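Local coordinates for putative surface anchored protein (Clostridium perfringens B, PDB 4NI6), which probably forms one Ig-like repeat in the shaft of a bacterial cell-surface adhesin, stabilised by an internal ester cross-link made autocatalytically, at residues L3-A8 with D35-K40; K69-T74 with W83-G88; E96-F101 with L137-P142. One frame throughout, in Å; residues are numbered along the deposited sequence.

Interaction 1 (L3-A8 with D35-K40)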
ATOM      1  N   LEU A   3      -3.495  -0.166 -10.006  1.00 14.83           N
ATOM      2  CA  LEU A   3      -2.460   0.324  -9.073  1.00 14.71           C
ATOM      3  C   LEU A   3      -1.236  -0.585  -9.048  1.00 14.22           C
ATOM      4  O   LEU A   3      -1.381  -1.805  -9.056  1.00 16.04           O
ATOM      5  CB  LEU A   3      -2.964   0.439  -7.612  1.00 15.05           C
ATOM      6  CG  LEU A   3      -4.289   1.122  -7.234  1.00 14.13           C
ATOM      7  CD1 LEU A   3      -4.532   1.068  -5.725  1.00 17.43           C
ATOM      8  CD2 LEU A   3      -4.340   2.552  -7.743  1.00 14.00           C
ATOM      9  N   LYS A   4      -0.056   0.032  -9.047  1.00 12.78           N
ATOM     10  CA  LYS A   4       1.208  -0.621  -8.675  1.00 12.53           C
ATOM     11  C   LYS A   4       1.740   0.068  -7.436  1.00 11.44           C
ATOM     12  O   LYS A   4       1.518   1.259  -7.239  1.00 14.24           O
ATOM     13  CB  LYS A   4       2.229  -0.434  -9.798  1.00 19.69           C
ATOM     14  CG  LYS A   4       1.876  -1.168 -11.080  1.00 22.96           C
ATOM     15  CD  LYS A   4       2.614  -0.608 -12.288  1.00 29.78           C
ATOM     16  CE  LYS A   4       4.120  -0.633 -12.079  1.00 48.38           C
ATOM     17  NZ  LYS A   4       4.633   0.675 -11.580  1.00 53.86           N
ATOM     18  N   THR A   5       2.410  -0.677  -6.564  1.00 11.34           N
ATOM     19  CA  THR A   5       2.866  -0.114  -5.280  1.00 11.70           C
ATOM     20  C   THR A   5       4.284  -0.542  -4.941  1.00 10.78           C
ATOM     21  O   THR A   5       4.715  -1.612  -5.343  1.00 13.59           O
ATOM     22  CB  THR A   5       1.916  -0.525  -4.143  1.00 11.20           C
ATOM     23  OG1 THR A   5       2.039  -1.948  -3.945  1.00 10.94           O
ATOM     24  CG2 THR A   5       0.453  -0.207  -4.434  1.00 12.21           C
ATOM     25  N   THR A   6       4.992   0.363  -4.282  1.00 10.24           N
ATOM     26  CA  THR A   6       6.338   0.092  -3.797  1.00  9.64           C
ATOM     27  C   THR A   6       6.438   0.556  -2.346  1.00  9.12           C
ATOM     28  O   THR A   6       6.334   1.746  -2.049  1.00  9.49           O
ATOM     29  CB  THR A   6       7.381   0.842  -4.637  1.00 11.68           C
ATOM     30  OG1 THR A   6       7.152   0.589  -6.034  1.00 17.04           O
ATOM     31  CG2 THR A   6       8.785   0.387  -4.289  1.00 14.73           C
ATOM     32  N   VAL A   7       6.709  -0.385  -1.442  1.00  9.04           N
ATOM     33  CA  VAL A   7       6.940  -0.039  -0.047  1.00  8.88           C
ATOM     34  C   VAL A   7       8.349   0.485   0.166  1.00  8.32           C
ATOM     35  O   VAL A   7       9.265   0.124  -0.548  1.00 10.26           O
ATOM     36  CB  VAL A   7       6.663  -1.262   0.868  1.00  9.14           C
ATOM     37  CG1 VAL A   7       7.713  -2.359   0.704  1.00 10.36           C
ATOM     38  CG2 VAL A   7       6.507  -0.863   2.324  1.00 10.67           C
ATOM     39  N   ALA A   8       8.499   1.355   1.162  1.00  9.04           N
ATOM     40  CA  ALA A   8       9.822   1.761   1.644  1.00 10.33           C
ATOM     41  C   ALA A   8       9.830   1.564   3.142  1.00 10.34           C
ATOM     42  O   ALA A   8       8.929   2.020   3.864  1.00 11.27           O
ATOM     43  CB  ALA A   8      10.096   3.214   1.314  1.00 12.02           C
ATOM     44  N   ASP A  35       4.510   4.023   1.495  1.00  9.18           N
ATOM     45  CA  ASP A  35       4.174   3.303   0.276  1.00  8.89           C
ATOM     46  C   ASP A  35       3.926   4.305  -0.852  1.00  8.65           C
ATOM     47  O   ASP A  35       3.323   5.364  -0.624  1.00  9.70           O
ATOM     48  CB  ASP A  35       2.886   2.498   0.492  1.00  8.92           C
ATOM     49  CG  ASP A  35       2.667   1.416  -0.555  1.00  8.74           C
ATOM     50  OD1 ASP A  35       3.605   0.588  -0.713  1.00  8.94           O
ATOM     51  OD2 ASP A  35       1.574   1.325  -1.167  1.00  9.55           O
ATOM     52  N   THR A  36       4.528   4.019  -1.991  1.00  9.14           N
ATOM     53  CA  THR A  36       4.281   4.796  -3.216  1.00  9.29           C
ATOM     54  C   THR A  36       3.307   4.048  -4.116  1.00  9.82           C
ATOM     55  O   THR A  36       3.455   2.844  -4.347  1.00 11.56           O
ATOM     56  CB  THR A  36       5.599   5.033  -3.951  1.00 11.81           C
ATOM     57  OG1 THR A  36       6.469   5.749  -3.065  1.00 14.33           O
ATOM     58  CG2 THR A  36       5.422   5.856  -5.175  1.00 15.06           C
ATOM     59  N   ILE A  37       2.285   4.759  -4.610  1.00 10.29           N
ATOM     60  CA  ILE A  37       1.192   4.175  -5.414  1.00 10.30           C
ATOM     61  C   ILE A  37       1.170   4.818  -6.805  1.00 10.50           C
ATOM     62  O   ILE A  37       0.987   6.041  -6.918  1.00 11.07           O
ATOM     63  CB  ILE A  37      -0.185   4.397  -4.729  1.00  9.79           C
ATOM     64  CG1 ILE A  37      -0.227   3.895  -3.266  1.00 11.14           C
ATOM     65  CG2 ILE A  37      -1.291   3.729  -5.555  1.00 11.30           C
ATOM     66  CD1 ILE A  37       0.194   4.922  -2.236  1.00 11.67           C
ATOM     67  N   ASP A  38       1.562   4.025  -7.793  1.00 10.72           N
ATOM     68  CA  ASP A  38       1.438   4.447  -9.188  1.00 11.17           C
ATOM     69  C   ASP A  38       0.117   3.979  -9.760  1.00 11.43           C
ATOM     70  O   ASP A  38      -0.156   2.786  -9.816  1.00 14.16           O
ATOM     71  CB  ASP A  38       2.589   3.858  -9.989  1.00 13.46           C
ATOM     72  CG  ASP A  38       3.932   4.391  -9.536  1.00 14.63           C
ATOM     73  OD1 ASP A  38       4.082   5.629  -9.470  1.00 16.49           O
ATOM     74  OD2 ASP A  38       4.767   3.592  -9.055  1.00 18.94           O
ATOM     75  N   TYR A  39      -0.724   4.942 -10.161  1.00 12.44           N
ATOM     76  CA  TYR A  39      -2.062   4.658 -10.653  1.00 11.82           C
ATOM     77  C   TYR A  39      -2.227   5.040 -12.113  1.00 11.20           C
ATOM     78  O   TYR A  39      -1.523   5.926 -12.607  1.00 11.91           O
ATOM     79  CB  TYR A  39      -3.134   5.357  -9.795  1.00 11.55           C
ATOM     80  CG  TYR A  39      -3.061   6.867  -9.770  1.00  9.83           C
ATOM     81  CD1 TYR A  39      -3.734   7.634 -10.726  1.00 10.54           C
ATOM     82  CD2 TYR A  39      -2.301   7.531  -8.828  1.00 10.13           C
ATOM     83  CE1 TYR A  39      -3.667   9.006 -10.711  1.00 10.10           C
ATOM     84  CE2 TYR A  39      -2.255   8.910  -8.780  1.00  9.43           C
ATOM     85  CZ  TYR A  39      -2.936   9.647  -9.752  1.00 10.28           C
ATOM     86  OH  TYR A  39      -2.863  11.017  -9.754  1.00 11.03           O
ATOM     87  N   LYS A  40      -3.131   4.324 -12.769  1.00 11.99           N
ATOM     88  CA  LYS A  40      -3.525   4.628 -14.141  1.00 13.73           C
ATOM     89  C   LYS A  40      -4.969   4.203 -14.304  1.00 12.37           C
ATOM     90  O   LYS A  40      -5.524   3.422 -13.533  1.00 14.33           O
ATOM     91  CB  LYS A  40      -2.652   3.831 -15.119  1.00 18.08           C
TER
HETATM   92  O   HOH W   1       4.855   1.976  -6.942  1.00 23.59           O
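L3 and I37 lie side by side and point the same way, the leucine branch CD2 coming within 3.9 Å of I37 CG2. L3 CD2 also touches Y39 CB at 3.7 Å, at the root of the tyrosine side chain; with CG set between the backbone N and the carbonyl carbon (chi1 62°), the ring leaves L3 and runs on to stack with W83, its OH hydrogen-bonded to the backbone N of V76. Further along this face, the D35 side chain is directed at T5. D35 OD2 approaches T5 CB at 3.5 Å and also lies close to the E102 carboxylate, while OD1 lies beside the V7 amide without the angle for a bond. T5 turns OG1 away from strand 35-39 (chi1 67°), and that oxygen is esterified to Q135 CD: this is the Thr-Gln ester cross-link of the domain. The frame that presents T5 is an antiparallel pair of strands in an Ig-like fold, where T6 and T36 exchange two backbone hydrogen bonds, as do K4 and D38. Between these pairs, T5 CA packs against T36 O at 3.2 Å, a CA-H...O contact beside the non-hydrogen-bonded T5-I37 pair. The opposite face, carrying K4, T6, T36 and D38, is polar. K4 bends at chi3 and chi4, which brings NZ back over D38 for a long salt bridge of 3.9 Å to OD2. That carboxylate has firmer partners: OD1 accepts from Q82 NE2, and D38 OD2 is hydrogen-bonded to a water at 2.7 Å. The same water is hydrogen-bonded to T6 OG1 at 2.8 Å, linking T6, T36 O and D38 across the two strands.

Interaction 2 (K69-T74 with W83-G88); sequences KTTEVT and WELDFG
V73 places its CG2 methyl squarely over the indole of W83, 3.3 Å from the centroid of the six-membered ring and only 10° off the ring normal, a close CH-pi contact. The valine rotamer explains the aim: CG1 is anti to the carbonyl carbon (chi1 -64°), leaving CG2 between N and C and directed at the indole, while CB follows over the CE2-NE1 bond. At the ring edge, W83 NE1 donates to T74 O at 3.0 Å. The acceptor lies in the indole plane, yet the donor stands well above the carbonyl plane of T74, so the N-H does not meet a lone pair. Face contact and edge bond together limit how the ring can turn. At the other end of the contact, the extended part of the K69 chain passes over the backbone of the facing strand, with CD 3.2 Å from D86 O. Separately, the D86 side chain accepts from G88 N through OD1 at 2.9 Å, forming an Asx turn, with the amide meeting the carboxylate from above its plane. Between these ends a water donates to E84 O and is hydrogen-bonded to T71 OG1 in one of its two conformers. Farther out, Y39 stacks on the W83 face opposite V73, sandwiching the indole. V73 is carried by backbone bonding to Y48 and its side chain rests on L50, both of strand 47-57. The strands of K69-T74 and W83-G88 themselves share no backbone ladder: their axes stay 8.2 Å apart at an angle of 144°, and each hydrogen-bonds to a different neighbour. Strand 63-74 belongs to one sheet and strand 81-90 is an outermost strand of the other, and the tryptophan bridges the two sheets at an edge of the Ig-like beta sandwich.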
ATOM      1  N   LYS A  69      -4.476   3.051   7.309  1.00 10.60           N
ATOM      2  CA  LYS A  69      -4.546   4.495   7.162  1.00 10.66           C
ATOM      3  C   LYS A  69      -5.377   4.831   5.962  1.00  9.26           C
ATOM      4  O   LYS A  69      -5.192   4.231   4.908  1.00 10.25           O
ATOM      5  CB  LYS A  69      -3.154   5.083   6.967  1.00 13.41           C
ATOM      6  CG  LYS A  69      -3.161   6.592   6.981  1.00 18.48           C
ATOM      7  CD  LYS A  69      -1.756   7.147   7.079  1.00 22.22           C
ATOM      8  CE  LYS A  69      -1.698   8.595   6.626  1.00 30.63           C
ATOM      9  NZ  LYS A  69      -2.479   9.499   7.514  1.00 33.91           N
ATOM     10  N   THR A  70      -6.277   5.795   6.133  1.00  9.88           N
ATOM     11  CA  THR A  70      -7.065   6.299   4.995  1.00  9.92           C
ATOM     12  C   THR A  70      -6.840   7.800   4.833  1.00  9.74           C
ATOM     13  O   THR A  70      -6.917   8.562   5.806  1.00 10.54           O
ATOM     14  CB  THR A  70      -8.561   5.958   5.156  1.00  9.63           C
ATOM     15  OG1 THR A  70      -8.702   4.541   5.225  1.00 10.05           O
ATOM     16  CG2 THR A  70      -9.381   6.474   3.981  1.00 10.96           C
ATOM     17  N   THR A  71      -6.596   8.240   3.592  0.50  8.84           N
ATOM     18  CA  THR A  71      -6.466   9.669   3.278  0.50  9.41           C
ATOM     19  C   THR A  71      -7.265   9.930   1.999  0.50 10.24           C
ATOM     20  O   THR A  71      -7.523   9.009   1.219  0.50 11.59           O
ATOM     21  CB  THR A  71      -4.990  10.091   3.038  0.50  9.55           C
ATOM     22  OG1 THR A  71      -4.434   9.290   1.993  0.50  9.06           O
ATOM     23  CG2 THR A  71      -4.147   9.963   4.301  0.50  9.03           C
ATOM     24  N   GLU A  72      -7.676  11.179   1.794  1.00  9.40           N
ATOM     25  CA  GLU A  72      -8.264  11.582   0.517  0.50 10.63           C
ATOM     26  C   GLU A  72      -7.177  12.028  -0.440  1.00 10.87           C
ATOM     27  O   GLU A  72      -6.241  12.751  -0.059  1.00 14.62           O
ATOM     28  CB  GLU A  72      -9.274  12.722   0.694  0.50 15.44           C
ATOM     29  CG  GLU A  72     -10.452  12.379   1.577  0.50 19.23           C
ATOM     30  CD  GLU A  72     -11.655  11.862   0.821  0.50 25.96           C
ATOM     31  OE1 GLU A  72     -11.518  10.868   0.073  0.50 28.06           O
ATOM     32  OE2 GLU A  72     -12.767  12.308   1.158  0.50 33.23           O
ATOM     33  N   VAL A  73      -7.216  11.455  -1.635  1.00  9.77           N
ATOM     34  CA  VAL A  73      -6.259  11.762  -2.689  1.00 10.08           C
ATOM     35  C   VAL A  73      -7.052  12.163  -3.947  1.00  9.28           C
ATOM     36  O   VAL A  73      -8.237  11.900  -4.027  1.00 11.44           O
ATOM     37  CB  VAL A  73      -5.321  10.542  -2.984  1.00  9.51           C
ATOM     38  CG1 VAL A  73      -4.438  10.200  -1.768  1.00 11.65           C
ATOM     39  CG2 VAL A  73      -6.139   9.325  -3.419  1.00 11.47           C
ATOM     40  N   THR A  74      -6.376  12.755  -4.910  1.00  9.20           N
ATOM     41  CA  THR A  74      -7.056  13.159  -6.136  1.00  9.65           C
ATOM     42  C   THR A  74      -6.220  12.669  -7.299  1.00 10.76           C
ATOM     43  O   THR A  74      -4.992  12.904  -7.344  1.00 10.00           O
ATOM     44  CB  THR A  74      -7.249  14.697  -6.187  1.00 10.70           C
ATOM     45  OG1 THR A  74      -7.880  15.142  -4.987  1.00 12.77           O
ATOM     46  CG2 THR A  74      -8.113  15.122  -7.389  1.00 10.13           C
ATOM     47  N   TRP A  83       0.763   8.620  -5.986  1.00  9.37           N
ATOM     48  CA  TRP A  83       0.426   9.067  -4.640  1.00  9.04           C
ATOM     49  C   TRP A  83       1.419   8.470  -3.663  1.00  8.10           C
ATOM     50  O   TRP A  83       2.106   7.506  -3.985  1.00  8.68           O
ATOM     51  CB  TRP A  83      -0.967   8.607  -4.239  1.00  9.37           C
ATOM     52  CG  TRP A  83      -2.083   9.174  -5.066  1.00  8.58           C
ATOM     53  CD1 TRP A  83      -2.279  10.490  -5.459  1.00  9.02           C
ATOM     54  CD2 TRP A  83      -3.285   8.458  -5.464  1.00  8.78           C
ATOM     55  NE1 TRP A  83      -3.449  10.581  -6.176  1.00  9.24           N
ATOM     56  CE2 TRP A  83      -4.121   9.405  -6.167  1.00  9.83           C
ATOM     57  CE3 TRP A  83      -3.675   7.146  -5.415  1.00  9.94           C
ATOM     58  CZ2 TRP A  83      -5.340   9.034  -6.742  1.00 11.64           C
ATOM     59  CZ3 TRP A  83      -4.918   6.789  -5.903  1.00 11.37           C
ATOM     60  CH2 TRP A  83      -5.710   7.708  -6.620  1.00 12.26           C
ATOM     61  N   GLU A  84       1.433   9.006  -2.455  1.00  8.70           N
ATOM     62  CA  GLU A  84       2.187   8.450  -1.332  1.00  9.47           C
ATOM     63  C   GLU A  84       1.269   8.267  -0.148  1.00 10.02           C
ATOM     64  O   GLU A  84       0.361   9.078   0.063  1.00 11.80           O
ATOM     65  CB  GLU A  84       3.346   9.381  -0.969  1.00 11.55           C
ATOM     66  CG  GLU A  84       4.347   9.457  -2.095  1.00 17.52           C
ATOM     67  CD  GLU A  84       5.542  10.285  -1.734  1.00 23.64           C
ATOM     68  OE1 GLU A  84       5.887  10.329  -0.535  1.00 24.80           O
ATOM     69  OE2 GLU A  84       6.127  10.908  -2.636  1.00 27.92           O
ATOM     70  N   LEU A  85       1.597   7.279   0.692  0.50 10.41           N
ATOM     71  CA  LEU A  85       0.845   7.002   1.919  0.50 10.02           C
ATOM     72  C   LEU A  85       1.840   6.609   3.011  0.50  9.44           C
ATOM     73  O   LEU A  85       2.577   5.637   2.852  0.50 11.53           O
ATOM     74  CB  LEU A  85      -0.160   5.865   1.704  0.50 11.19           C
ATOM     75  CG  LEU A  85      -1.066   5.615   2.906  0.50 10.89           C
ATOM     76  CD1 LEU A  85      -2.489   5.302   2.491  0.50 12.65           C
ATOM     77  CD2 LEU A  85      -0.517   4.463   3.703  0.50 11.67           C
ATOM     78  N   ASP A  86       1.895   7.385   4.088  1.00  9.49           N
ATOM     79  CA  ASP A  86       2.924   7.233   5.120  1.00 11.37           C
ATOM     80  C   ASP A  86       2.266   6.629   6.361  1.00  9.70           C
ATOM     81  O   ASP A  86       1.397   7.260   6.971  1.00 12.32           O
ATOM     82  CB  ASP A  86       3.487   8.636   5.445  1.00 13.10           C
ATOM     83  CG  ASP A  86       4.703   8.621   6.344  1.00 20.69           C
ATOM     84  OD1 ASP A  86       5.046   7.541   6.865  1.00 14.97           O
ATOM     85  OD2 ASP A  86       5.325   9.697   6.487  1.00 64.29           O
ATOM     86  N   PHE A  87       2.672   5.413   6.732  1.00  9.47           N
ATOM     87  CA  PHE A  87       2.158   4.775   7.929  1.00 10.12           C
ATOM     88  C   PHE A  87       2.859   5.278   9.191  1.00 11.32           C
ATOM     89  O   PHE A  87       2.482   4.901  10.300  1.00 14.59           O
ATOM     90  CB  PHE A  87       2.339   3.244   7.879  1.00 10.79           C
ATOM     91  CG  PHE A  87       1.478   2.561   6.841  1.00 10.59           C
ATOM     92  CD1 PHE A  87       0.176   2.177   7.143  1.00 12.58           C
ATOM     93  CD2 PHE A  87       2.029   2.148   5.637  1.00 12.88           C
ATOM     94  CE1 PHE A  87      -0.624   1.567   6.184  1.00 12.95           C
ATOM     95  CE2 PHE A  87       1.235   1.507   4.689  1.00 13.25           C
ATOM     96  CZ  PHE A  87      -0.089   1.211   4.974  1.00 11.88           C
ATOM     97  N   GLY A  88       3.933   6.037   9.025  1.00 11.11           N
ATOM     98  CA  GLY A  88       4.765   6.456  10.150  1.00 14.15           C
ATOM     99  C   GLY A  88       5.549   5.309  10.760  1.00 12.19           C
ATOM    100  O   GLY A  88       5.727   4.251  10.161  1.00 13.15           O
TER
HETATM  101  O   HOH W   2      -1.522  10.068   1.736  1.00 19.45           O

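Interaction 3 (E96-F101 with L137-P142)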
ATOM      1  N   GLU A  96       9.862 -11.232  11.029  1.00 16.99           N
ATOM      2  CA  GLU A  96       8.573 -11.301  10.364  1.00 14.79           C
ATOM      3  C   GLU A  96       8.500 -10.511   9.072  1.00 13.18           C
ATOM      4  O   GLU A  96       9.287  -9.592   8.814  1.00 13.18           O
ATOM      5  CB  GLU A  96       7.477 -10.903  11.356  1.00 16.19           C
ATOM      6  CG  GLU A  96       7.394 -11.799  12.602  1.00 16.28           C
ATOM      7  CD  GLU A  96       7.145 -13.267  12.274  1.00 19.55           C
ATOM      8  OE1 GLU A  96       6.143 -13.570  11.563  1.00 17.57           O
ATOM      9  OE2 GLU A  96       8.038 -14.090  12.584  1.00 19.59           O
ATOM     10  N   LYS A  97       7.531 -10.932   8.281  1.00 12.51           N
ATOM     11  CA  LYS A  97       7.257 -10.389   6.956  1.00 12.23           C
ATOM     12  C   LYS A  97       5.934  -9.639   6.950  1.00  9.88           C
ATOM     13  O   LYS A  97       4.961 -10.096   7.533  1.00 10.64           O
ATOM     14  CB  LYS A  97       7.192 -11.541   5.951  1.00 13.11           C
ATOM     15  CG  LYS A  97       6.955 -11.116   4.505  1.00 14.64           C
ATOM     16  CD  LYS A  97       6.632 -12.322   3.641  1.00 25.69           C
ATOM     17  CE  LYS A  97       7.878 -13.052   3.190  1.00 25.15           C
ATOM     18  NZ  LYS A  97       7.501 -14.156   2.258  1.00 26.36           N
ATOM     19  N   TYR A  98       5.947  -8.472   6.308  1.00 10.18           N
ATOM     20  CA  TYR A  98       4.772  -7.597   6.221  1.00 10.23           C
ATOM     21  C   TYR A  98       4.578  -7.142   4.796  1.00  9.29           C
ATOM     22  O   TYR A  98       5.516  -6.892   4.089  1.00 11.50           O
ATOM     23  CB  TYR A  98       4.936  -6.353   7.101  1.00 10.65           C
ATOM     24  CG  TYR A  98       5.190  -6.703   8.568  1.00 10.69           C
ATOM     25  CD1 TYR A  98       6.491  -6.996   9.048  1.00 11.68           C
ATOM     26  CD2 TYR A  98       4.152  -6.793   9.454  1.00 11.93           C
ATOM     27  CE1 TYR A  98       6.715  -7.434  10.363  1.00 15.77           C
ATOM     28  CE2 TYR A  98       4.356  -7.237  10.752  1.00 16.30           C
ATOM     29  CZ  TYR A  98       5.638  -7.518  11.202  1.00 15.24           C
ATOM     30  OH  TYR A  98       5.844  -7.869  12.508  1.00 17.60           O
ATOM     31  N   VAL A  99       3.311  -6.968   4.393  1.00  9.38           N
ATOM     32  CA  VAL A  99       2.967  -6.510   3.040  1.00  9.52           C
ATOM     33  C   VAL A  99       1.936  -5.390   3.095  1.00  8.43           C
ATOM     34  O   VAL A  99       1.060  -5.387   3.934  1.00  9.50           O
ATOM     35  CB  VAL A  99       2.501  -7.707   2.174  1.00  9.08           C
ATOM     36  CG1 VAL A  99       1.210  -8.336   2.701  1.00 12.24           C
ATOM     37  CG2 VAL A  99       2.350  -7.342   0.696  1.00 10.95           C
ATOM     38  N   VAL A 100       2.105  -4.455   2.166  1.00  8.73           N
ATOM     39  CA  VAL A 100       1.162  -3.335   2.037  1.00  8.73           C
ATOM     40  C   VAL A 100       0.095  -3.606   0.991  1.00  8.31           C
ATOM     41  O   VAL A 100       0.424  -4.060  -0.107  1.00  9.49           O
ATOM     42  CB  VAL A 100       1.879  -2.034   1.680  1.00  9.70           C
ATOM     43  CG1 VAL A 100       0.890  -0.877   1.517  1.00 10.21           C
ATOM     44  CG2 VAL A 100       2.928  -1.676   2.731  1.00 11.85           C
ATOM     45  N   PHE A 101      -1.154  -3.450   1.425  1.00  8.57           N
ATOM     46  CA  PHE A 101      -2.325  -3.467   0.545  1.00  9.12           C
ATOM     47  C   PHE A 101      -2.795  -2.018   0.322  1.00  8.63           C
ATOM     48  O   PHE A 101      -2.732  -1.188   1.233  1.00  9.76           O
ATOM     49  CB  PHE A 101      -3.431  -4.211   1.244  1.00  9.61           C
ATOM     50  CG  PHE A 101      -3.315  -5.712   1.241  1.00  9.99           C
ATOM     51  CD1 PHE A 101      -2.206  -6.379   0.737  1.00  9.99           C
ATOM     52  CD2 PHE A 101      -4.350  -6.466   1.789  1.00 11.23           C
ATOM     53  CE1 PHE A 101      -2.126  -7.763   0.767  1.00 11.27           C
ATOM     54  CE2 PHE A 101      -4.285  -7.857   1.814  1.00 12.83           C
ATOM     55  CZ  PHE A 101      -3.168  -8.505   1.314  1.00 12.67           C
ATOM     56  N   LEU A 137       8.086  -6.061   3.072  1.00  9.42           N
ATOM     57  CA  LEU A 137       9.304  -5.880   3.827  1.00 10.46           C
ATOM     58  C   LEU A 137       9.503  -7.090   4.722  1.00 11.41           C
ATOM     59  O   LEU A 137       8.564  -7.710   5.171  1.00 11.93           O
ATOM     60  CB  LEU A 137       9.282  -4.555   4.583  1.00 11.20           C
ATOM     61  CG  LEU A 137       8.339  -4.462   5.788  1.00 10.53           C
ATOM     62  CD1 LEU A 137       9.049  -4.912   7.074  1.00 13.65           C
ATOM     63  CD2 LEU A 137       7.742  -3.088   6.006  1.00 13.89           C
ATOM     64  N   ILE A 138      10.771  -7.371   5.034  1.00 12.25           N
ATOM     65  CA  ILE A 138      11.128  -8.431   5.990  1.00 20.21           C
ATOM     66  C   ILE A 138      12.093  -7.857   7.028  1.00 12.81           C
ATOM     67  O   ILE A 138      12.995  -7.116   6.648  1.00 13.10           O
ATOM     68  CB  ILE A 138      11.828  -9.610   5.265  1.00 12.93           C
ATOM     69  CG1 ILE A 138      10.856 -10.303   4.306  1.00 12.92           C
ATOM     70  CG2 ILE A 138      12.368 -10.624   6.291  1.00 15.88           C
ATOM     71  CD1 ILE A 138      11.499 -11.264   3.318  1.00 16.02           C
ATOM     72  N   VAL A 139      11.770  -8.044   8.316  1.00 13.18           N
ATOM     73  CA  VAL A 139      12.710  -7.631   9.377  1.00 19.35           C
ATOM     74  C   VAL A 139      13.661  -8.757   9.741  1.00 19.15           C
ATOM     75  O   VAL A 139      13.182  -9.860   9.988  1.00 23.68           O
ATOM     76  CB  VAL A 139      11.948  -7.193  10.623  1.00 19.29           C
ATOM     77  CG1 VAL A 139      12.929  -6.608  11.633  1.00 19.53           C
ATOM     78  CG2 VAL A 139      10.866  -6.179  10.285  1.00 16.04           C
ATOM     79  N   GLU A 140      14.914  -8.570   9.322  1.00 13.94           N
ATOM     80  CA  GLU A 140      15.897  -9.656   9.394  1.00 16.04           C
ATOM     81  C   GLU A 140      16.193 -10.138  10.826  1.00 15.07           C
ATOM     82  O   GLU A 140      16.176  -9.345  11.756  1.00 15.85           O
ATOM     83  CB  GLU A 140      17.184  -9.240   8.685  1.00 16.75           C
ATOM     84  CG  GLU A 140      16.993  -8.916   7.208  1.00 19.61           C
ATOM     85  CD  GLU A 140      18.248  -8.346   6.571  1.00 36.81           C
ATOM     86  OE1 GLU A 140      18.884  -7.459   7.185  1.00 47.30           O
ATOM     87  OE2 GLU A 140      18.613  -8.814   5.465  1.00 55.34           O
ATOM     88  N   LYS A 141      16.425 -11.445  10.971  1.00 19.30           N
ATOM     89  CA  LYS A 141      16.875 -12.053  12.233  1.00 20.16           C
ATOM     90  C   LYS A 141      18.376 -11.849  12.486  1.00 24.34           C
ATOM     91  O   LYS A 141      19.147 -11.653  11.547  1.00 28.47           O
ATOM     92  CB  LYS A 141      16.569 -13.551  12.240  1.00 25.65           C
ATOM     93  CG  LYS A 141      15.080 -13.844  12.126  1.00 29.02           C
ATOM     94  CD  LYS A 141      14.713 -15.269  12.506  1.00 37.25           C
ATOM     95  CE  LYS A 141      15.249 -16.279  11.504  1.00 42.68           C
ATOM     96  NZ  LYS A 141      14.468 -17.550  11.534  1.00 70.26           N
ATOM     97  N   PRO A 142      18.807 -11.936  13.767  1.00 23.57           N
ATOM     98  CA  PRO A 142      20.181 -11.563  14.118  1.00 27.44           C
ATOM     99  C   PRO A 142      21.214 -12.390  13.357  1.00 37.69           C
ATOM    100  O   PRO A 142      21.016 -13.646  13.221  1.00 53.96           O
ATOM    101  CB  PRO A 142      20.265 -11.895  15.606  1.00 28.27           C
ATOM    102  CG  PRO A 142      18.882 -11.831  16.139  1.00 23.26           C
ATOM    103  CD  PRO A 142      17.935 -12.032  14.959  1.00 19.60           C
TER
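Y98 and L137 form a hydrogen-bonded antiparallel pair in one sheet of the Ig-like domain, joining strand 97-106 to the end of strand 121-139. Y98 N donates to L137 O at 3.0 Å and L137 N returns the bond to Y98 O; V139 N then extends the ladder to E96 O. From this pair the tyrosine side chain starts with CB 4.1 Å from L137 CG. Its CG lies anti to the carbonyl carbon (chi1 -57°), and the ring follows the strand backward, with CD1 reaching L137 CD1 at 3.8 Å. One atom farther, CE1 comes to 4.3 Å from V139 CG2, so the ring spans two residues of the partner strand, meeting both methyls obliquely. At the tip, OH is hydrogen-bonded to the backbone N of Q93, and the ring also meets that of H56, whose NE2 is hydrogen-bonded to E96 OE1. The other side of the sheet carries K97 and I138, which run side by side in the same direction: K97 CG lies 4.0 Å from I138 CG1, and after the bend at chi3 K97 CE still touches I138 CD1.

Interactions 1 and 2 have centres about 11 Å apart. W83-G88 of interaction 2 lies in the sheet of interaction 1, K69-T74 in that of interaction 3; W83 N is 2.8 Å from I37 O and D35 N 2.9 Å from L85 O, both probable hydrogen bonds. The centre of interaction 3 is about 18 Å from that of interaction 1 and about 21 Å from that of interaction 2. V100 bridges the gap between sheets, with CG1 3.5 Å from D35 OD2 and 4.0 Å from F87 CE2. The ester bond makes this link covalent: T5 of interaction 1 is joined to Q135, two residues before L137 and hydrogen-bonded through the backbone to V100.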